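Local coordinates for NEQ011 (Nanoarchaeum equitans Kin4-M, PDB 6GQ8), which probably reduces superoxide to hydrogen peroxide at a mononuclear iron centre, as a class II superoxide reductase of the neelaredoxin type, at residues V33-E38 / T98-W103. Sequence-based numbering, arbitrary orientation.
Sequences VKHPNE and TLHGLW. With FE (Fe (III) ion), chain E.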
loop_
_atom_site.group_PDB
_atom_site.type_symbol
_atom_site.label_atom_id
_atom_site.label_comp_id
_atom_site.label_asym_id
_atom_site.label_seq_id
_atom_site.Cartn_x
_atom_site.Cartn_y
_atom_site.Cartn_z
ATOM N N VAL A 33 20.000 -16.069 -6.221
ATOM C CA VAL A 33 20.918 -14.996 -6.576
ATOM C C VAL A 33 20.311 -13.714 -6.026
ATOM O O VAL A 33 19.265 -13.262 -6.511
ATOM C CB VAL A 33 21.152 -14.897 -8.089
ATOM C CG1 VAL A 33 22.136 -13.784 -8.394
ATOM C CG2 VAL A 33 21.660 -16.227 -8.632
ATOM N N LYS A 34 20.955 -13.136 -5.016
ATOM C CA LYS A 34 20.403 -11.969 -4.341
ATOM C C LYS A 34 20.300 -10.790 -5.301
ATOM O O LYS A 34 21.246 -10.478 -6.029
ATOM C CB LYS A 34 21.267 -11.605 -3.132
ATOM C CG LYS A 34 20.741 -12.164 -1.813
ATOM C CD LYS A 34 21.662 -11.829 -0.647
ATOM C CE LYS A 34 21.762 -10.326 -0.429
ATOM N NZ LYS A 34 20.465 -9.748 0.019
ATOM N N HIS A 35 19.142 -10.146 -5.308
ATOM C CA HIS A 35 18.950 -8.947 -6.109
ATOM C C HIS A 35 19.519 -7.740 -5.364
ATOM O O HIS A 35 19.432 -7.678 -4.134
ATOM C CB HIS A 35 17.459 -8.735 -6.396
ATOM C CG HIS A 35 17.169 -7.618 -7.353
ATOM N ND1 HIS A 35 17.013 -6.310 -6.947
ATOM C CD2 HIS A 35 16.978 -7.619 -8.695
ATOM C CE1 HIS A 35 16.752 -5.551 -7.997
ATOM N NE2 HIS A 35 16.725 -6.321 -9.070
ATOM N N PRO A 36 20.122 -6.786 -6.075
ATOM C CA PRO A 36 20.615 -5.575 -5.406
ATOM C C PRO A 36 19.503 -4.877 -4.636
ATOM O O PRO A 36 18.332 -4.914 -5.020
ATOM C CB PRO A 36 21.123 -4.711 -6.567
ATOM C CG PRO A 36 21.485 -5.692 -7.631
ATOM C CD PRO A 36 20.501 -6.830 -7.499
ATOM N N ASN A 37 19.880 -4.254 -3.515
ATOM C CA ASN A 37 18.946 -3.504 -2.671
ATOM C C ASN A 37 19.554 -2.122 -2.454
ATOM O O ASN A 37 20.189 -1.858 -1.431
ATOM C CB ASN A 37 18.673 -4.224 -1.352
ATOM C CG ASN A 37 17.429 -3.711 -0.653
ATOM O OD1 ASN A 37 16.968 -2.598 -0.915
ATOM N ND2 ASN A 37 16.879 -4.519 0.245
ATOM N N GLU A 38 19.340 -1.241 -3.420
ATOM C CA GLU A 38 19.933 0.085 -3.480
ATOM C C GLU A 38 18.837 1.115 -3.680
ATOM O O GLU A 38 17.739 0.780 -4.139
ATOM C CB GLU A 38 20.949 0.162 -4.630
ATOM C CG GLU A 38 22.009 -0.925 -4.590
ATOM C CD GLU A 38 22.712 -1.101 -5.921
ATOM O OE1 GLU A 38 22.305 -0.446 -6.904
ATOM O OE2 GLU A 38 23.681 -1.886 -5.982
ATOM N N THR A 98 12.463 -1.627 -9.433
ATOM C CA THR A 98 12.432 -0.228 -9.847
ATOM C C THR A 98 13.111 0.017 -11.188
ATOM O O THR A 98 12.954 1.108 -11.747
ATOM C CB THR A 98 13.075 0.656 -8.777
ATOM O OG1 THR A 98 14.410 0.206 -8.521
ATOM C CG2 THR A 98 12.266 0.603 -7.489
ATOM N N LEU A 99 13.859 -0.950 -11.715
ATOM C CA LEU A 99 14.492 -0.807 -13.017
ATOM C C LEU A 99 14.013 -1.808 -14.054
ATOM O O LEU A 99 14.013 -1.484 -15.243
ATOM C CB LEU A 99 16.020 -0.935 -12.891
ATOM C CG LEU A 99 16.770 0.185 -12.173
ATOM C CD1 LEU A 99 18.273 -0.030 -12.279
ATOM C CD2 LEU A 99 16.385 1.541 -12.738
ATOM N N HIS A 100 13.595 -3.009 -13.645
ATOM C CA HIS A 100 13.313 -4.083 -14.592
ATOM C C HIS A 100 11.851 -4.520 -14.575
ATOM O O HIS A 100 11.538 -5.640 -14.993
ATOM C CB HIS A 100 14.247 -5.263 -14.331
ATOM C CG HIS A 100 15.695 -4.889 -14.374
ATOM N ND1 HIS A 100 16.474 -4.785 -13.241
ATOM C CD2 HIS A 100 16.497 -4.553 -15.413
ATOM C CE1 HIS A 100 17.698 -4.424 -13.582
ATOM N NE2 HIS A 100 17.739 -4.276 -14.894
ATOM N N GLY A 101 10.953 -3.666 -14.093
ATOM C CA GLY A 101 9.537 -3.885 -14.311
ATOM C C GLY A 101 8.940 -4.933 -13.386
ATOM O O GLY A 101 9.403 -5.155 -12.266
ATOM N N LEU A 102 7.891 -5.584 -13.881
ATOM C CA LEU A 102 7.067 -6.499 -13.107
ATOM C C LEU A 102 7.325 -7.943 -13.520
ATOM O O LEU A 102 7.565 -8.240 -14.694
ATOM C CB LEU A 102 5.583 -6.168 -13.281
ATOM C CG LEU A 102 5.171 -4.780 -12.792
ATOM C CD1 LEU A 102 3.985 -4.247 -13.582
ATOM C CD2 LEU A 102 4.840 -4.841 -11.316
ATOM N N TRP A 103 7.248 -8.841 -12.539
ATOM C CA TRP A 103 7.517 -10.258 -12.735
ATOM C C TRP A 103 6.451 -11.076 -12.020
ATOM O O TRP A 103 6.030 -10.725 -10.915
ATOM C CB TRP A 103 8.909 -10.631 -12.214
ATOM C CG TRP A 103 10.019 -9.868 -12.871
ATOM C CD1 TRP A 103 10.424 -8.596 -12.585
ATOM C CD2 TRP A 103 10.874 -10.335 -13.921
ATOM N NE1 TRP A 103 11.474 -8.240 -13.397
ATOM C CE2 TRP A 103 11.768 -9.290 -14.227
ATOM C CE3 TRP A 103 10.968 -11.534 -14.632
ATOM C CZ2 TRP A 103 12.748 -9.412 -15.209
ATOM C CZ3 TRP A 103 11.937 -11.650 -15.610
ATOM C CH2 TRP A 103 12.815 -10.596 -15.889
HETATM FE FE FE E . 16.349 -5.483 -11.122
#
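H35 and H100 meet through an iron(III) ion, which each grips with one ring nitrogen from almost opposite sides. H35 NE2 and H100 ND1 both lie 2.2 Å from the metal, and the NE2–iron–ND1 angle is about 167°, a trans pair. The rings approach edge to edge, H100 ND1 near the plane of the H35 ring and H35 NE2 near that of the H100 ring, yet they are twisted about 83° against each other. The choice of nitrogen differs with the reach of each side chain. H35 extends across from its loop, CG anti to the backbone N (chi1 -173°), and binds with the remote NE2. H100 folds CG beside its backbone N and offers the nearer ND1, which brings its own CB to 3.8 Å from the iron.

A second bond steadies the H35 ring: ND1 donates to P36 O at 2.7 Å, on a lone pair in the carbonyl plane though tilted from the imidazole plane. P36 CD lies 3.4 Å above the plane of the H35 ring, toward its rim. At H100, L99 CB lies over the rim of one ring face, and the backbone O receives a weak hydrogen bond from W103 NE1 (3.1 Å).

H10, H41 and C97 complete the site, consistent with the four-histidine, one-cysteine square pyramid of superoxide reductases, where the histidines are equatorial and the cysteine axial. T98 OG1 hydrogen-bonds to the backbone N of H42, N37 OD1 to H68 ND1, and L99 O to Y71 OH of a neighbouring subunit. The iron thus joins the loop between strands 22-29 and 43-52 to the turn linking strands 89-97 and 101-108, at one end of the immunoglobulin-like β-sandwich.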